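Local coordinates for hypothetical protein (Bacteroides caccae, PDB 4M8R) that is of unknown function but couples an N-terminal Ig-like domain to a WD40-like domain of the beta-propeller clan, with four copies in its assembly, at residues A[165-176]-A[188-199]; A[266-274]-A[285-294]. One frame throughout, in Å; residues are numbered along the deposited sequence. Where two conformers were deposited one is given.

Contact 1: residues A[165-176]-A[188-199]; sequences CGLAEENGVQQP and ALSFYDYNTLAL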
loop_
_atom_site.group_PDB
_atom_site.type_symbol
_atom_site.label_atom_id
_atom_site.label_comp_id
_atom_site.label_asym_id
_atom_site.label_seq_id
_atom_site.Cartn_x
_atom_site.Cartn_y
_atom_site.Cartn_z
ATOM N N CYS A 165 -1.876 -2.024 27.186
ATOM C CA CYS A 165 -1.968 -3.442 27.484
ATOM C C CYS A 165 -0.984 -3.772 28.601
ATOM O O CYS A 165 0.065 -3.148 28.715
ATOM C CB CYS A 165 -1.653 -4.272 26.239
ATOM S SG CYS A 165 -2.811 -4.014 24.868
ATOM N N GLY A 166 -1.334 -4.754 29.422
ATOM C CA GLY A 166 -0.457 -5.209 30.500
ATOM C C GLY A 166 -1.038 -6.425 31.197
ATOM O O GLY A 166 -2.112 -6.898 30.831
ATOM N N LEU A 167 -0.330 -6.926 32.203
ATOM C CA LEU A 167 -0.763 -8.106 32.943
ATOM C C LEU A 167 -1.300 -7.731 34.315
ATOM O O LEU A 167 -0.774 -6.826 34.965
ATOM C CB LEU A 167 0.402 -9.077 33.112
ATOM C CG LEU A 167 1.062 -9.555 31.822
ATOM C CD1 LEU A 167 2.257 -10.436 32.146
ATOM C CD2 LEU A 167 0.063 -10.294 30.946
ATOM N N ALA A 168 -2.341 -8.439 34.748
ATOM C CA ALA A 168 -2.919 -8.254 36.073
ATOM C C ALA A 168 -3.549 -9.549 36.573
ATOM O O ALA A 168 -3.919 -10.419 35.784
ATOM C CB ALA A 168 -3.953 -7.145 36.049
ATOM N N GLU A 169 -3.652 -9.672 37.894
ATOM C CA GLU A 169 -4.220 -10.859 38.520
ATOM C C GLU A 169 -5.719 -10.902 38.273
ATOM O O GLU A 169 -6.412 -9.909 38.476
ATOM C CB GLU A 169 -3.951 -10.851 40.024
ATOM C CG GLU A 169 -4.311 -12.148 40.737
ATOM C CD GLU A 169 -3.186 -13.168 40.720
ATOM O OE1 GLU A 169 -2.399 -13.195 39.749
ATOM O OE2 GLU A 169 -3.088 -13.947 41.690
ATOM N N GLU A 170 -6.208 -12.056 37.832
ATOM C CA GLU A 170 -7.635 -12.270 37.626
ATOM C C GLU A 170 -7.924 -13.760 37.731
ATOM O O GLU A 170 -7.301 -14.562 37.031
ATOM C CB GLU A 170 -8.070 -11.740 36.256
ATOM C CG GLU A 170 -9.581 -11.722 36.020
ATOM C CD GLU A 170 -10.278 -10.508 36.616
ATOM O OE1 GLU A 170 -9.841 -10.013 37.679
ATOM O OE2 GLU A 170 -11.276 -10.048 36.019
ATOM N N ASN A 171 -8.854 -14.120 38.614
ATOM C CA ASN A 171 -9.186 -15.519 38.880
ATOM C C ASN A 171 -7.951 -16.348 39.231
ATOM O O ASN A 171 -7.797 -17.478 38.773
ATOM C CB ASN A 171 -9.938 -16.135 37.690
ATOM C CG ASN A 171 -11.228 -15.398 37.368
ATOM O OD1 ASN A 171 -11.906 -14.892 38.262
ATOM N ND2 ASN A 171 -11.581 -15.349 36.087
ATOM N N GLY A 172 -7.061 -15.763 40.029
ATOM C CA GLY A 172 -5.905 -16.477 40.563
ATOM C C GLY A 172 -4.706 -16.622 39.643
ATOM O O GLY A 172 -3.730 -17.277 40.015
ATOM N N VAL A 173 -4.767 -16.032 38.447
ATOM C CA VAL A 173 -3.643 -16.086 37.503
ATOM C C VAL A 173 -3.398 -14.755 36.810
ATOM O O VAL A 173 -4.244 -13.864 36.830
ATOM C CB VAL A 173 -3.834 -17.176 36.422
ATOM C CG1 VAL A 173 -3.845 -18.565 37.047
ATOM C CG2 VAL A 173 -5.101 -16.935 35.610
ATOM N N GLN A 174 -2.224 -14.642 36.195
ATOM C CA GLN A 174 -1.850 -13.467 35.417
ATOM C C GLN A 174 -2.518 -13.525 34.046
ATOM O O GLN A 174 -2.416 -14.535 33.341
ATOM C CB GLN A 174 -0.321 -13.389 35.267
ATOM C CG GLN A 174 0.411 -13.000 36.543
ATOM C CD GLN A 174 0.161 -11.548 36.941
ATOM O OE1 GLN A 174 0.511 -10.624 36.209
ATOM N NE2 GLN A 174 -0.432 -11.344 38.110
ATOM N N GLN A 175 -3.196 -12.438 33.680
ATOM C CA GLN A 175 -3.922 -12.348 32.416
ATOM C C GLN A 175 -3.748 -10.979 31.772
ATOM O O GLN A 175 -3.547 -9.982 32.465
ATOM C CB GLN A 175 -5.409 -12.584 32.644
ATOM C CG GLN A 175 -5.737 -13.936 33.244
ATOM C CD GLN A 175 -7.178 -14.336 32.985
ATOM O OE1 GLN A 175 -7.613 -14.397 31.834
ATOM N NE2 GLN A 175 -7.918 -14.634 34.051
ATOM N N PRO A 176 -3.838 -10.922 30.434
ATOM C CA PRO A 176 -3.700 -9.654 29.736
ATOM C C PRO A 176 -4.980 -8.822 29.740
ATOM O O PRO A 176 -6.072 -9.362 29.528
ATOM C CB PRO A 176 -3.343 -10.077 28.313
ATOM C CG PRO A 176 -3.969 -11.411 28.158
ATOM C CD PRO A 176 -3.887 -12.061 29.502
ATOM N N ALA A 188 -10.726 -7.489 29.103
ATOM C CA ALA A 188 -9.936 -8.716 29.085
ATOM C C ALA A 188 -9.551 -9.052 27.652
ATOM O O ALA A 188 -10.357 -8.877 26.737
ATOM C CB ALA A 188 -10.715 -9.864 29.698
ATOM N N LEU A 189 -8.318 -9.518 27.460
ATOM C CA LEU A 189 -7.816 -9.847 26.128
ATOM C C LEU A 189 -7.793 -11.344 25.829
ATOM O O LEU A 189 -7.763 -11.733 24.665
ATOM C CB LEU A 189 -6.423 -9.245 25.923
ATOM C CG LEU A 189 -6.382 -7.714 25.873
ATOM C CD1 LEU A 189 -4.950 -7.223 25.746
ATOM C CD2 LEU A 189 -7.227 -7.169 24.734
ATOM N N SER A 190 -7.798 -12.180 26.863
ATOM C CA SER A 190 -7.801 -13.630 26.673
ATOM C C SER A 190 -9.178 -14.206 26.962
ATOM O O SER A 190 -9.868 -13.768 27.881
ATOM C CB SER A 190 -6.757 -14.301 27.559
ATOM O OG SER A 190 -5.448 -14.057 27.072
ATOM N N PHE A 191 -9.577 -15.183 26.160
ATOM C CA PHE A 191 -10.854 -15.843 26.357
ATOM C C PHE A 191 -10.798 -16.764 27.571
ATOM O O PHE A 191 -11.668 -16.698 28.433
ATOM C CB PHE A 191 -11.273 -16.628 25.113
ATOM C CG PHE A 191 -12.679 -17.129 25.179
ATOM C CD1 PHE A 191 -13.739 -16.266 24.956
ATOM C CD2 PHE A 191 -12.948 -18.453 25.505
ATOM C CE1 PHE A 191 -15.042 -16.722 25.036
ATOM C CE2 PHE A 191 -14.247 -18.914 25.587
ATOM C CZ PHE A 191 -15.296 -18.049 25.351
ATOM N N TYR A 192 -9.781 -17.614 27.636
ATOM C CA TYR A 192 -9.641 -18.541 28.757
ATOM C C TYR A 192 -8.793 -17.938 29.872
ATOM O O TYR A 192 -8.019 -17.008 29.656
ATOM C CB TYR A 192 -9.035 -19.873 28.300
ATOM C CG TYR A 192 -9.940 -20.704 27.412
ATOM C CD1 TYR A 192 -11.176 -21.161 27.868
ATOM C CD2 TYR A 192 -9.549 -21.053 26.123
ATOM C CE1 TYR A 192 -12.000 -21.927 27.058
ATOM C CE2 TYR A 192 -10.365 -21.819 25.307
ATOM C CZ TYR A 192 -11.588 -22.252 25.776
ATOM O OH TYR A 192 -12.385 -23.009 24.951
ATOM N N ASP A 193 -8.945 -18.495 31.069
ATOM C CA ASP A 193 -8.217 -18.048 32.252
ATOM C C ASP A 193 -6.914 -18.829 32.393
ATOM O O ASP A 193 -6.746 -19.602 33.327
ATOM C CB ASP A 193 -9.091 -18.221 33.501
ATOM C CG ASP A 193 -10.347 -17.366 33.456
ATOM O OD1 ASP A 193 -10.225 -16.125 33.471
ATOM O OD2 ASP A 193 -11.454 -17.940 33.409
ATOM N N TYR A 194 -6.001 -18.630 31.447
ATOM C CA TYR A 194 -4.706 -19.303 31.470
ATOM C C TYR A 194 -3.654 -18.335 31.988
ATOM O O TYR A 194 -3.646 -17.163 31.622
ATOM C CB TYR A 194 -4.323 -19.806 30.070
ATOM C CG TYR A 194 -5.245 -20.870 29.473
ATOM C CD1 TYR A 194 -5.960 -21.755 30.286
ATOM C CD2 TYR A 194 -5.368 -21.018 28.088
ATOM C CE1 TYR A 194 -6.785 -22.728 29.740
ATOM C CE2 TYR A 194 -6.188 -21.997 27.534
ATOM C CZ TYR A 194 -6.896 -22.850 28.366
ATOM O OH TYR A 194 -7.721 -23.825 27.843
ATOM N N ASN A 195 -2.766 -18.828 32.842
ATOM C CA ASN A 195 -1.715 -17.995 33.408
ATOM C C ASN A 195 -0.761 -17.518 32.323
ATOM O O ASN A 195 -0.389 -18.280 31.432
ATOM C CB ASN A 195 -0.937 -18.762 34.481
ATOM C CG ASN A 195 0.043 -17.881 35.237
ATOM O OD1 ASN A 195 -0.330 -16.834 35.765
ATOM N ND2 ASN A 195 1.303 -18.295 35.278
ATOM N N THR A 196 -0.371 -16.254 32.415
ATOM C CA THR A 196 0.456 -15.615 31.407
ATOM C C THR A 196 1.852 -15.313 31.955
ATOM O O THR A 196 2.002 -14.505 32.871
ATOM C CB THR A 196 -0.211 -14.311 30.944
ATOM O OG1 THR A 196 -1.581 -14.572 30.612
ATOM C CG2 THR A 196 0.508 -13.728 29.732
ATOM N N LEU A 197 2.862 -15.960 31.382
ATOM C CA LEU A 197 4.255 -15.689 31.723
ATOM C C LEU A 197 4.671 -14.265 31.404
ATOM O O LEU A 197 5.376 -13.637 32.190
ATOM C CB LEU A 197 5.198 -16.609 30.942
ATOM C CG LEU A 197 5.421 -18.034 31.413
ATOM C CD1 LEU A 197 6.531 -18.651 30.572
ATOM C CD2 LEU A 197 5.785 -18.082 32.889
ATOM N N ALA A 198 4.273 -13.775 30.230
ATOM C CA ALA A 198 4.759 -12.494 29.730
ATOM C C ALA A 198 4.008 -12.039 28.496
ATOM O O ALA A 198 3.515 -12.856 27.729
ATOM C CB ALA A 198 6.241 -12.597 29.394
ATOM N N LEU A 199 3.915 -10.725 28.322
ATOM C CA LEU A 199 3.536 -10.157 27.043
ATOM C C LEU A 199 4.795 -10.077 26.202
ATOM O O LEU A 199 5.903 -9.978 26.734
ATOM C CB LEU A 199 2.958 -8.761 27.216
ATOM C CG LEU A 199 1.636 -8.659 27.967
ATOM C CD1 LEU A 199 1.181 -7.207 27.986
ATOM C CD2 LEU A 199 0.577 -9.545 27.329
HETATM O O HOH W 1 -7.738 -11.688 29.628
#

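Contact 2: residues A[266-274]-A[285-294]; sequences QGNEIILLS and MLYNYRNGFY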
loop_
_atom_site.group_PDB
_atom_site.type_symbol
_atom_site.label_atom_id
_atom_site.label_comp_id
_atom_site.label_asym_id
_atom_site.label_seq_id
_atom_site.Cartn_x
_atom_site.Cartn_y
_atom_site.Cartn_z
ATOM N N GLN A 266 14.300 -10.044 15.168
ATOM C CA GLN A 266 13.892 -9.874 13.769
ATOM C C GLN A 266 13.584 -11.248 13.173
ATOM O O GLN A 266 14.307 -12.215 13.420
ATOM C CB GLN A 266 14.960 -9.144 12.940
ATOM C CG GLN A 266 14.481 -8.723 11.548
ATOM C CD GLN A 266 15.549 -8.003 10.731
ATOM O OE1 GLN A 266 15.788 -6.811 10.914
ATOM N NE2 GLN A 266 16.186 -8.727 9.814
ATOM N N GLY A 267 12.489 -11.325 12.420
ATOM C CA GLY A 267 11.981 -12.597 11.904
ATOM C C GLY A 267 10.900 -13.206 12.785
ATOM O O GLY A 267 10.164 -14.090 12.341
ATOM N N ASN A 268 10.813 -12.740 14.035
ATOM C CA ASN A 268 9.765 -13.138 14.979
ATOM C C ASN A 268 9.735 -14.629 15.317
ATOM O O ASN A 268 8.674 -15.186 15.567
ATOM C CB ASN A 268 8.386 -12.664 14.480
ATOM C CG ASN A 268 8.291 -11.152 14.368
ATOM O OD1 ASN A 268 9.169 -10.421 14.828
ATOM N ND2 ASN A 268 7.213 -10.674 13.763
ATOM N N GLU A 269 10.904 -15.260 15.338
ATOM C CA GLU A 269 11.013 -16.676 15.686
ATOM C C GLU A 269 11.565 -16.881 17.093
ATOM O O GLU A 269 11.155 -17.810 17.791
ATOM C CB GLU A 269 11.885 -17.404 14.664
ATOM C CG GLU A 269 11.254 -17.466 13.280
ATOM C CD GLU A 269 12.154 -18.082 12.224
ATOM O OE1 GLU A 269 13.064 -18.864 12.576
ATOM O OE2 GLU A 269 11.947 -17.789 11.031
ATOM N N ILE A 270 12.490 -16.013 17.498
ATOM C CA ILE A 270 13.096 -16.070 18.825
ATOM C C ILE A 270 12.600 -14.903 19.679
ATOM O O ILE A 270 12.511 -13.768 19.197
ATOM C CB ILE A 270 14.638 -16.008 18.743
ATOM C CG1 ILE A 270 15.183 -17.030 17.729
ATOM C CG2 ILE A 270 15.264 -16.235 20.115
ATOM C CD1 ILE A 270 14.946 -18.481 18.096
ATOM N N ILE A 271 12.287 -15.189 20.944
ATOM C CA ILE A 271 11.800 -14.185 21.885
ATOM C C ILE A 271 12.750 -14.064 23.067
ATOM O O ILE A 271 13.151 -15.066 23.647
ATOM C CB ILE A 271 10.387 -14.536 22.402
ATOM C CG1 ILE A 271 9.363 -14.420 21.261
ATOM C CG2 ILE A 271 9.996 -13.619 23.558
ATOM C CD1 ILE A 271 8.018 -15.069 21.538
ATOM N N LEU A 272 13.081 -12.831 23.435
ATOM C CA LEU A 272 13.959 -12.562 24.573
ATOM C C LEU A 272 13.135 -12.300 25.827
ATOM O O LEU A 272 12.256 -11.444 25.828
ATOM C CB LEU A 272 14.850 -11.345 24.300
ATOM C CG LEU A 272 15.990 -11.486 23.287
ATOM C CD1 LEU A 272 15.464 -11.779 21.889
ATOM C CD2 LEU A 272 16.824 -10.215 23.285
ATOM N N LEU A 273 13.431 -13.037 26.890
ATOM C CA LEU A 273 12.799 -12.824 28.184
ATOM C C LEU A 273 13.869 -12.671 29.256
ATOM O O LEU A 273 15.037 -12.998 29.043
ATOM C CB LEU A 273 11.912 -14.014 28.547
ATOM C CG LEU A 273 10.888 -14.472 27.512
ATOM C CD1 LEU A 273 10.365 -15.862 27.853
ATOM C CD2 LEU A 273 9.752 -13.472 27.428
ATOM N N SER A 274 13.456 -12.162 30.409
ATOM C CA SER A 274 14.294 -12.180 31.598
ATOM C C SER A 274 13.490 -12.776 32.744
ATOM O O SER A 274 12.268 -12.607 32.810
ATOM C CB SER A 274 14.789 -10.774 31.950
ATOM O OG SER A 274 13.722 -9.927 32.346
HETATM N N MSE A 285 16.597 -15.352 29.311
HETATM C CA MSE A 285 15.937 -16.590 28.911
HETATM C C MSE A 285 15.392 -16.395 27.528
HETATM O O MSE A 285 14.659 -15.436 27.276
HETATM C CB MSE A 285 14.851 -16.872 29.950
HETATM C CG MSE A 285 13.736 -17.808 29.487
HETATM SE SE MSE A 285 14.084 -19.648 30.082
HETATM C CE MSE A 285 14.107 -19.361 32.028
ATOM N N LEU A 286 15.742 -17.299 26.616
ATOM C CA LEU A 286 15.230 -17.255 25.249
ATOM C C LEU A 286 14.087 -18.244 25.062
ATOM O O LEU A 286 14.035 -19.287 25.727
ATOM C CB LEU A 286 16.344 -17.555 24.249
ATOM C CG LEU A 286 17.535 -16.596 24.268
ATOM C CD1 LEU A 286 18.571 -17.020 23.238
ATOM C CD2 LEU A 286 17.084 -15.164 24.018
ATOM N N TYR A 287 13.167 -17.906 24.163
ATOM C CA TYR A 287 12.032 -18.768 23.858
ATOM C C TYR A 287 11.851 -18.885 22.350
ATOM O O TYR A 287 11.770 -17.883 21.644
ATOM C CB TYR A 287 10.761 -18.236 24.522
ATOM C CG TYR A 287 9.483 -18.920 24.077
ATOM C CD1 TYR A 287 9.137 -20.178 24.558
ATOM C CD2 TYR A 287 8.617 -18.304 23.182
ATOM C CE1 TYR A 287 7.966 -20.801 24.156
ATOM C CE2 TYR A 287 7.447 -18.921 22.773
ATOM C CZ TYR A 287 7.124 -20.166 23.264
ATOM O OH TYR A 287 5.959 -20.777 22.860
ATOM N N ASN A 288 11.804 -20.124 21.876
ATOM C CA ASN A 288 11.550 -20.443 20.480
ATOM C C ASN A 288 10.245 -21.225 20.436
ATOM O O ASN A 288 10.157 -22.298 21.035
ATOM C CB ASN A 288 12.705 -21.287 19.926
ATOM C CG ASN A 288 12.599 -21.534 18.429
ATOM O OD1 ASN A 288 11.515 -21.500 17.847
ATOM N ND2 ASN A 288 13.734 -21.808 17.803
ATOM N N TYR A 289 9.238 -20.705 19.733
ATOM C CA TYR A 289 7.913 -21.344 19.727
ATOM C C TYR A 289 7.904 -22.733 19.079
ATOM O O TYR A 289 6.932 -23.476 19.241
ATOM C CB TYR A 289 6.819 -20.442 19.118
ATOM C CG TYR A 289 7.000 -20.014 17.670
ATOM C CD1 TYR A 289 6.935 -20.937 16.625
ATOM C CD2 TYR A 289 7.193 -18.674 17.343
ATOM C CE1 TYR A 289 7.084 -20.542 15.303
ATOM C CE2 TYR A 289 7.341 -18.273 16.025
ATOM C CZ TYR A 289 7.288 -19.209 15.011
ATOM O OH TYR A 289 7.434 -18.805 13.706
ATOM N N ARG A 290 8.973 -23.068 18.348
ATOM C CA ARG A 290 9.130 -24.400 17.765
ATOM C C ARG A 290 9.930 -25.355 18.646
ATOM O O ARG A 290 9.739 -26.561 18.563
ATOM C CB ARG A 290 9.813 -24.316 16.404
ATOM C CG ARG A 290 9.081 -23.471 15.372
ATOM C CD ARG A 290 9.424 -23.880 13.940
ATOM N NE ARG A 290 10.641 -24.690 13.856
ATOM C CZ ARG A 290 10.684 -26.025 13.808
ATOM N NH1 ARG A 290 9.571 -26.759 13.826
ATOM N NH2 ARG A 290 11.863 -26.633 13.749
ATOM N N ASN A 291 10.830 -24.819 19.481
ATOM C CA ASN A 291 11.754 -25.649 20.295
ATOM C C ASN A 291 11.653 -25.519 21.817
ATOM O O ASN A 291 12.111 -26.402 22.539
ATOM C CB ASN A 291 13.203 -25.355 19.901
ATOM C CG ASN A 291 13.498 -25.698 18.454
ATOM O OD1 ASN A 291 12.841 -26.550 17.853
ATOM N ND2 ASN A 291 14.491 -25.029 17.884
ATOM N N GLY A 292 11.093 -24.416 22.305
ATOM C CA GLY A 292 10.876 -24.227 23.739
ATOM C C GLY A 292 11.803 -23.212 24.377
ATOM O O GLY A 292 12.314 -22.310 23.708
ATOM N N PHE A 293 12.015 -23.372 25.683
ATOM C CA PHE A 293 12.791 -22.427 26.478
ATOM C C PHE A 293 14.233 -22.887 26.622
ATOM O O PHE A 293 14.504 -24.084 26.700
ATOM C CB PHE A 293 12.193 -22.291 27.881
ATOM C CG PHE A 293 10.797 -21.737 27.903
ATOM C CD1 PHE A 293 9.700 -22.581 27.792
ATOM C CD2 PHE A 293 10.579 -20.375 28.055
ATOM C CE1 PHE A 293 8.412 -22.073 27.821
ATOM C CE2 PHE A 293 9.293 -19.861 28.087
ATOM C CZ PHE A 293 8.207 -20.710 27.968
ATOM N N TYR A 294 15.156 -21.932 26.663
ATOM C CA TYR A 294 16.532 -22.210 27.075
ATOM C C TYR A 294 17.191 -20.969 27.660
ATOM O O TYR A 294 16.976 -19.850 27.190
ATOM C CB TYR A 294 17.376 -22.814 25.935
ATOM C CG TYR A 294 17.211 -22.185 24.559
ATOM C CD1 TYR A 294 16.156 -22.555 23.719
ATOM C CD2 TYR A 294 18.137 -21.259 24.077
ATOM C CE1 TYR A 294 16.009 -21.997 22.454
ATOM C CE2 TYR A 294 18.000 -20.696 22.812
ATOM C CZ TYR A 294 16.935 -21.066 22.004
ATOM O OH TYR A 294 16.794 -20.512 20.749
#

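Contact 1: residues A[165-176]-A[188-199]
Residues 188-199 curve round strand 173-176 and meet its backbone at two places: near Leu189, whose N donates to Pro176 O at 3.1 Å, and farther on, where Asn195 CA lies 4.9 Å from Val173 CA. Side chains supply most of the other polar links. Asn195 acts as a surrogate for a main-chain acceptor: with CG anti to the backbone N (chi1 -172°), its amide turns back so that OD1 receives Gln174 N, in the carbonyl plane, at 2.9 Å. Val173 packs against the CB of the same asparagine. One residue on, Thr196 OG1 donates to Gln174 O from above the carbonyl plane over 2.9 Å, a bond supported by a weak one from Thr196 N; Gln211 also bonds to this hydroxyl. Asp193 OD1 is gripped twice. Gln175 NE2 reaches its anti lone pair at 2.8 Å, while Asn171 ND2, from the type I' turn of the hairpin, comes from above the carboxylate plane. Because Gln175 NE2 also donates to Glu170 O, its amide ties the hairpin end to the loop. Pro176 presses CG to 3.2 Å from Ser190 OG, which is bonded to Gln211, and its ring rests on Leu189 CB. The apolar end lies deeper, where Leu167 and Leu199 run past each other in opposite directions, CD2 to CD2 at 3.7 Å. Leu167 CD2 touches Thr196 CG2 as well. Leu199, two residues past the corner at Leu197, also touches Val156 of strand 153-156 and Ala209 of strand 208-212, so it packs between the two sheets. Such a passage, from the last strand of one four-stranded antiparallel meander (186-188) to the strand 196-201 of the next sheet, is consistent with a blade-to-blade connection of a WD40-like beta-propeller.

Contact 2: residues A[266-274]-A[285-294]
Ile271 lays its CD1 against the edge of the Tyr287 ring, near the ring plane and 3.7 Å from CD2, the two side chains lying side by side and pointing the same way. They belong to a beta hairpin, strands 270-276 and 282-288, within a sheet of the WD40-like domain. Ile271 and Tyr287 form a hydrogen-bonded antiparallel pair, Ile271 N giving to Tyr287 O at 2.8 Å and Tyr287 N answering to Ile271 O. Leu273 and Met285, a selenomethionine, form the next such pair. On the face that carries Ile271, Leu273 CD1 touches both Tyr287 CB and the edge of the Phe293 ring, 4.1 Å from CE2. Phe293 in turn receives Tyr287 CD1 over the centre of its ring, 3.5 Å above the plane. These neighbours restrict the tyrosine ring from two directions, and Leu219 of strand 217-221 touches both Ile271 and Tyr287. On the other face Leu272 CG meets Leu286 CD2 at 3.9 Å, and Tyr329 of strand 325-333 touches both leucines. Farther along, Ile270 sends CD1 to Asn288 ND2 and to Tyr294 OH, crossing the tyrosine side chain at about a right angle. Before the strand, the backbone O of Asn268 approaches the rim of Tyr289, 3.4 Å from CE2; the side-chain OD1 of the same residue is bonded to Lys325. The turn after strand 282-288 is shaped by Asn288: its O accepts Asn291 N and Gly292 N in a classic beta bulge, while its OD1 takes Arg290 N at 3.0 Å to close an Asx turn.

Contact 1 closes before contact 2 opens along the chain, and their centres lie 20 Å apart, yet both reach one mixed sheet of the WD40-like domain. Residues 188-199 lead into it through strand 196-201; strand 262-264 separates that strand from the hairpin 270-276/282-288 of contact 2. The two contacts touch directly where Leu197 CD1 packs on Phe293 CZ at 3.7 Å and Ala198 CB faces Leu273 CD2 at 4.1 Å. Contact 1 thus joins one sheet to the next, and contact 2 builds within the second. Both also touch the second subunit, each through residues of its loops.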